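Side-chain contacts in alpha,alpha-trehalose-phosphate synthase (UDP-forming) (Burkholderia xenovorans, PDB 5V0T), which is a glycosyltransferase of family 20 with the GT-B fold, modelled here with uridine-5'-diphosphate and 6-O-phosphono-alpha-D-glucopyranose: residues A169-L174 with V208-G213; A202-I207 with G213-S218. All blocks are in the same frame, centred on the assembly; numbering follows the deposited sequence.

Contact 1: residues A169-L174 with V208-G213; sequences ASQVLL and VNEANG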
loop_
_atom_site.group_PDB
_atom_site.type_symbol
_atom_site.label_atom_id
_atom_site.label_comp_id
_atom_site.label_asym_id
_atom_site.label_seq_id
_atom_site.Cartn_x
_atom_site.Cartn_y
_atom_site.Cartn_z
ATOM N N ALA A 169 -10.350 -10.335 8.647
ATOM C CA ALA A 169 -10.923 -11.356 9.510
ATOM C C ALA A 169 -11.975 -12.153 8.746
ATOM O O ALA A 169 -12.712 -11.604 7.922
ATOM C CB ALA A 169 -11.543 -10.692 10.743
ATOM N N SER A 170 -12.025 -13.464 8.996
ATOM C CA SER A 170 -12.955 -14.302 8.239
ATOM C C SER A 170 -14.390 -13.780 8.317
ATOM O O SER A 170 -15.123 -13.824 7.319
ATOM C CB SER A 170 -12.880 -15.754 8.716
ATOM O OG SER A 170 -13.310 -15.882 10.056
ATOM N N GLN A 171 -14.810 -13.274 9.486
ATOM C CA GLN A 171 -16.185 -12.790 9.635
ATOM C C GLN A 171 -16.460 -11.593 8.743
ATOM O O GLN A 171 -17.603 -11.372 8.327
ATOM C CB GLN A 171 -16.480 -12.408 11.092
ATOM C CG GLN A 171 -16.770 -13.580 11.996
ATOM C CD GLN A 171 -18.017 -14.337 11.539
ATOM O OE1 GLN A 171 -19.050 -13.732 11.257
ATOM N NE2 GLN A 171 -17.904 -15.648 11.415
ATOM N N VAL A 172 -15.439 -10.782 8.494
ATOM C CA VAL A 172 -15.559 -9.629 7.612
ATOM C C VAL A 172 -15.542 -10.067 6.147
ATOM O O VAL A 172 -16.293 -9.537 5.321
ATOM C CB VAL A 172 -14.431 -8.629 7.936
ATOM C CG1 VAL A 172 -14.309 -7.567 6.859
ATOM C CG2 VAL A 172 -14.672 -7.988 9.324
ATOM N N LEU A 173 -14.725 -11.069 5.816
ATOM C CA LEU A 173 -14.668 -11.576 4.444
ATOM C C LEU A 173 -16.006 -12.188 4.014
ATOM O O LEU A 173 -16.357 -12.143 2.829
ATOM C CB LEU A 173 -13.543 -12.601 4.323
ATOM C CG LEU A 173 -13.328 -13.262 2.948
ATOM C CD1 LEU A 173 -12.978 -12.202 1.899
ATOM C CD2 LEU A 173 -12.239 -14.314 3.035
ATOM N N LEU A 174 -16.782 -12.722 4.961
ATOM C CA LEU A 174 -18.085 -13.309 4.636
ATOM C C LEU A 174 -19.040 -12.315 3.986
ATOM O O LEU A 174 -20.011 -12.743 3.351
ATOM C CB LEU A 174 -18.750 -13.882 5.886
ATOM C CG LEU A 174 -18.037 -15.053 6.562
ATOM C CD1 LEU A 174 -18.827 -15.512 7.803
ATOM C CD2 LEU A 174 -17.821 -16.182 5.584
ATOM N N VAL A 208 -9.983 -22.852 8.180
ATOM C CA VAL A 208 -10.386 -23.835 9.190
ATOM C C VAL A 208 -11.876 -23.731 9.499
ATOM O O VAL A 208 -12.573 -24.746 9.592
ATOM C CB VAL A 208 -9.527 -23.669 10.460
ATOM C CG1 VAL A 208 -10.097 -24.486 11.607
ATOM C CG2 VAL A 208 -8.078 -24.065 10.175
ATOM N N ASN A 209 -12.396 -22.511 9.638
ATOM C CA ASN A 209 -13.736 -22.313 10.175
ATOM C C ASN A 209 -14.805 -22.064 9.120
ATOM O O ASN A 209 -15.989 -22.221 9.428
ATOM C CB ASN A 209 -13.726 -21.154 11.172
ATOM C CG ASN A 209 -13.000 -21.512 12.436
ATOM O OD1 ASN A 209 -13.300 -22.526 13.050
ATOM N ND2 ASN A 209 -12.013 -20.708 12.814
ATOM N N GLU A 210 -14.431 -21.696 7.896
ATOM C CA GLU A 210 -15.400 -21.517 6.823
ATOM C C GLU A 210 -15.199 -22.456 5.637
ATOM O O GLU A 210 -16.164 -22.723 4.925
ATOM C CB GLU A 210 -15.382 -20.057 6.320
ATOM C CG GLU A 210 -15.584 -19.031 7.423
ATOM C CD GLU A 210 -16.926 -19.183 8.138
ATOM O OE1 GLU A 210 -17.877 -19.727 7.534
ATOM O OE2 GLU A 210 -17.027 -18.756 9.308
ATOM N N ALA A 211 -13.991 -22.967 5.404
ATOM C CA ALA A 211 -13.737 -23.857 4.270
ATOM C C ALA A 211 -13.531 -25.308 4.681
ATOM O O ALA A 211 -13.283 -26.155 3.813
ATOM C CB ALA A 211 -12.519 -23.376 3.466
ATOM N N ASN A 212 -13.618 -25.618 5.975
ATOM C CA ASN A 212 -13.490 -26.993 6.467
ATOM C C ASN A 212 -12.121 -27.586 6.129
ATOM O O ASN A 212 -11.966 -28.799 6.004
ATOM C CB ASN A 212 -14.631 -27.876 5.933
ATOM C CG ASN A 212 -14.689 -29.236 6.608
ATOM O OD1 ASN A 212 -14.862 -29.331 7.823
ATOM N ND2 ASN A 212 -14.536 -30.297 5.817
ATOM N N GLY A 213 -11.104 -26.734 5.992
ATOM C CA GLY A 213 -9.763 -27.171 5.681
ATOM C C GLY A 213 -8.869 -27.191 6.908
ATOM O O GLY A 213 -9.323 -27.114 8.052
HETATM O O HOH W 1 -15.642 -16.963 10.612
#
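Leu174 and Glu210 form the packed half of this contact. The two side chains cross at about a right angle, with both leucine methyls against the carboxylate: Leu174 CD2 is 4.0 Å from Glu210 CD, and Leu174 CD1 is 4.0 Å from Glu210 OE2. Glu210 is bent at chi2 (-61°), and the acid lies against Leu174 and near the amide of Gln171. Ser170 CB comes only loosely near Glu210 CG, at 4.4 Å, and the buried serine rests on Tyr206 of helix 197-209.

The other half is wet and looser. Gln171, exposed on the short helix 170-173, brings its amide near the acid with the two planes 70° apart, yet Gln171 NE2 stays 3.9 Å from Glu210 OE2 and no direct hydrogen bond forms. One water fills the role. It accepts from Gln171 NE2 at 2.7 Å and donates both to Glu210 OE2 at 2.6 Å and to Ser170 OG at 2.6 Å. Ser170 OG has a second partner in Asp205 OD2; since the water gives its proton to the hydroxyl, the serine proton most likely points to Asp205.

The contact thus ties helix 170-173 to the chain just beyond Asn209, where helix 197-209 runs out, and its polar link is indirect: three side chains converge on one water, which donates two hydrogen bonds and accepts one. With no salt bridge across the segments, this water and the Gln171 amide behind it would be expected to ease the negative charge of Glu210, while the leucine methyls shield part of it.

Contact 2: residues A202-I207 with G213-S218; sequences AFCDYI and GTADPS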
loop_
_atom_site.group_PDB
_atom_site.type_symbol
_atom_site.label_atom_id
_atom_site.label_comp_id
_atom_site.label_asym_id
_atom_site.label_seq_id
_atom_site.Cartn_x
_atom_site.Cartn_y
_atom_site.Cartn_z
ATOM N N ALA A 202 -5.809 -14.539 9.686
ATOM C CA ALA A 202 -7.168 -14.376 9.181
ATOM C C ALA A 202 -7.448 -15.340 8.041
ATOM O O ALA A 202 -8.532 -15.942 7.980
ATOM C CB ALA A 202 -7.402 -12.931 8.730
ATOM N N PHE A 203 -6.484 -15.499 7.129
ATOM C CA PHE A 203 -6.624 -16.492 6.064
ATOM C C PHE A 203 -6.826 -17.885 6.646
ATOM O O PHE A 203 -7.752 -18.608 6.248
ATOM C CB PHE A 203 -5.401 -16.463 5.140
ATOM C CG PHE A 203 -5.383 -17.575 4.123
ATOM C CD1 PHE A 203 -6.183 -17.510 2.991
ATOM C CD2 PHE A 203 -4.574 -18.693 4.312
ATOM C CE1 PHE A 203 -6.170 -18.551 2.049
ATOM C CE2 PHE A 203 -4.556 -19.743 3.381
ATOM C CZ PHE A 203 -5.357 -19.672 2.255
ATOM N N CYS A 204 -5.977 -18.283 7.604
ATOM C CA CYS A 204 -6.104 -19.623 8.178
ATOM C C CYS A 204 -7.409 -19.789 8.940
ATOM O O CYS A 204 -8.001 -20.877 8.925
ATOM C CB CYS A 204 -4.920 -19.926 9.098
ATOM S SG CYS A 204 -3.341 -19.985 8.228
ATOM N N ASP A 205 -7.875 -18.723 9.592
ATOM C CA ASP A 205 -9.158 -18.776 10.287
ATOM C C ASP A 205 -10.298 -19.086 9.314
ATOM O O ASP A 205 -11.186 -19.888 9.622
ATOM C CB ASP A 205 -9.400 -17.445 11.005
ATOM C CG ASP A 205 -10.542 -17.508 11.998
ATOM O OD1 ASP A 205 -10.558 -18.436 12.833
ATOM O OD2 ASP A 205 -11.415 -16.618 11.963
ATOM N N TYR A 206 -10.289 -18.460 8.131
ATOM C CA TYR A 206 -11.297 -18.791 7.124
ATOM C C TYR A 206 -11.162 -20.243 6.676
ATOM O O TYR A 206 -12.155 -20.982 6.611
ATOM C CB TYR A 206 -11.189 -17.841 5.924
ATOM C CG TYR A 206 -12.275 -18.094 4.884
ATOM C CD1 TYR A 206 -12.146 -19.115 3.942
ATOM C CD2 TYR A 206 -13.431 -17.326 4.860
ATOM C CE1 TYR A 206 -13.140 -19.371 3.011
ATOM C CE2 TYR A 206 -14.422 -17.561 3.919
ATOM C CZ TYR A 206 -14.269 -18.586 2.993
ATOM O OH TYR A 206 -15.257 -18.844 2.064
ATOM N N ILE A 207 -9.938 -20.670 6.350
ATOM C CA ILE A 207 -9.713 -22.046 5.891
ATOM C C ILE A 207 -10.279 -23.051 6.891
ATOM O O ILE A 207 -10.978 -24.010 6.519
ATOM C CB ILE A 207 -8.209 -22.284 5.651
ATOM C CG1 ILE A 207 -7.699 -21.458 4.456
ATOM C CG2 ILE A 207 -7.923 -23.774 5.485
ATOM C CD1 ILE A 207 -8.273 -21.882 3.117
ATOM N N GLY A 213 -11.104 -26.734 5.992
ATOM C CA GLY A 213 -9.763 -27.171 5.681
ATOM C C GLY A 213 -8.869 -27.191 6.908
ATOM O O GLY A 213 -9.323 -27.114 8.052
ATOM N N THR A 214 -7.561 -27.298 6.657
ATOM C CA THR A 214 -6.585 -27.306 7.738
ATOM C C THR A 214 -5.409 -26.407 7.387
ATOM O O THR A 214 -5.104 -26.152 6.215
ATOM C CB THR A 214 -6.058 -28.726 8.065
ATOM O OG1 THR A 214 -5.366 -29.263 6.932
ATOM C CG2 THR A 214 -7.180 -29.667 8.469
ATOM N N ALA A 215 -4.731 -25.951 8.439
ATOM C CA ALA A 215 -3.524 -25.147 8.333
ATOM C C ALA A 215 -2.535 -25.662 9.365
ATOM O O ALA A 215 -2.832 -25.647 10.564
ATOM C CB ALA A 215 -3.827 -23.665 8.563
ATOM N N ASP A 216 -1.370 -26.130 8.907
ATOM C CA ASP A 216 -0.423 -26.785 9.793
ATOM C C ASP A 216 0.932 -26.096 9.747
ATOM O O ASP A 216 1.417 -25.767 8.660
ATOM C CB ASP A 216 -0.228 -28.251 9.404
ATOM C CG ASP A 216 -1.504 -29.047 9.490
ATOM O OD1 ASP A 216 -2.124 -29.056 10.573
ATOM O OD2 ASP A 216 -1.885 -29.654 8.467
ATOM N N PRO A 217 1.585 -25.905 10.891
ATOM C CA PRO A 217 2.943 -25.349 10.882
ATOM C C PRO A 217 3.923 -26.305 10.213
ATOM O O PRO A 217 3.635 -27.480 9.966
ATOM C CB PRO A 217 3.259 -25.161 12.369
ATOM C CG PRO A 217 2.429 -26.205 13.048
ATOM C CD PRO A 217 1.150 -26.276 12.249
ATOM N N SER A 218 5.103 -25.775 9.904
ATOM C CA SER A 218 6.169 -26.559 9.295
ATOM C C SER A 218 7.513 -26.098 9.840
ATOM O O SER A 218 7.670 -24.961 10.297
ATOM C CB SER A 218 6.175 -26.438 7.762
ATOM O OG SER A 218 6.873 -25.267 7.342
#
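Ile207 meets the returning chain at two points. Its carbonyl accepts a hydrogen bond from the backbone of Gly213, with Gly213 N 2.8 Å from Ile207 O and a fairly straight N-H...O angle of 159°; the donor lies tilted from the carbonyl plane. Its branch methyl does the rest: Ile207 CG2 lies 3.7 Å from Thr214 N and 3.8 Å from Thr214 O, pressed on the backbone of the strand while the threonine side chain points away. One turn back along the helix, Cys204 adds an apolar touch, its SG 3.7 Å from Ala215 CB.

Behind this first shell, the isoleucine is steadied on its other branch. CG1 stands anti to the carbonyl carbon (chi1 -68°) and lies over one face of the Phe203 ring, 3.6 Å above the plane and offset toward the rim, which leaves CG2 for the strand. Asn212, just after the helix, has positive phi, consistent with the chain reversal that brings Gly213 back to Ile207. Glycine brings no side chain here, and the backbones come close, Ile207 CA and Gly213 CA being 5.1 Å apart.

Further out, strand 214-216 pairs antiparallel with strand 223-227, Thr214 with His226 and Asp216 with Thr224 being hydrogen-bonded through their backbones. Ala215 and Phe203 both touch Ile225 of that strand, and Cys204 touches Leu223. Helix 197-209 packs against both this pair of strands and helix 179-186, whose Val183 packs on Ile207 and whose Leu186 packs on Phe203.

Contacts 1 and 2 are neighbours on helix 197-209, their centres 10 Å apart, and they share Gly213. Helix 170-173 reaches this helix directly: Ser170 CB lies 3.8 Å from Tyr206 CA, and Leu173 CD2 packs 3.7 Å from Tyr206 CD2. Ala211 N lies 3.0 Å from Tyr206 O, a probable hydrogen bond, and the chain then runs through Gly213 into strand 214-216 of contact 2. Both contacts sit about 24 Å, centre to centre, from the middle of the chain. The chain enters contact 1 soon after His164 and Ile165, which line the 6-O-phosphono-alpha-D-glucopyranose pocket; neither contact includes a residue of that pocket.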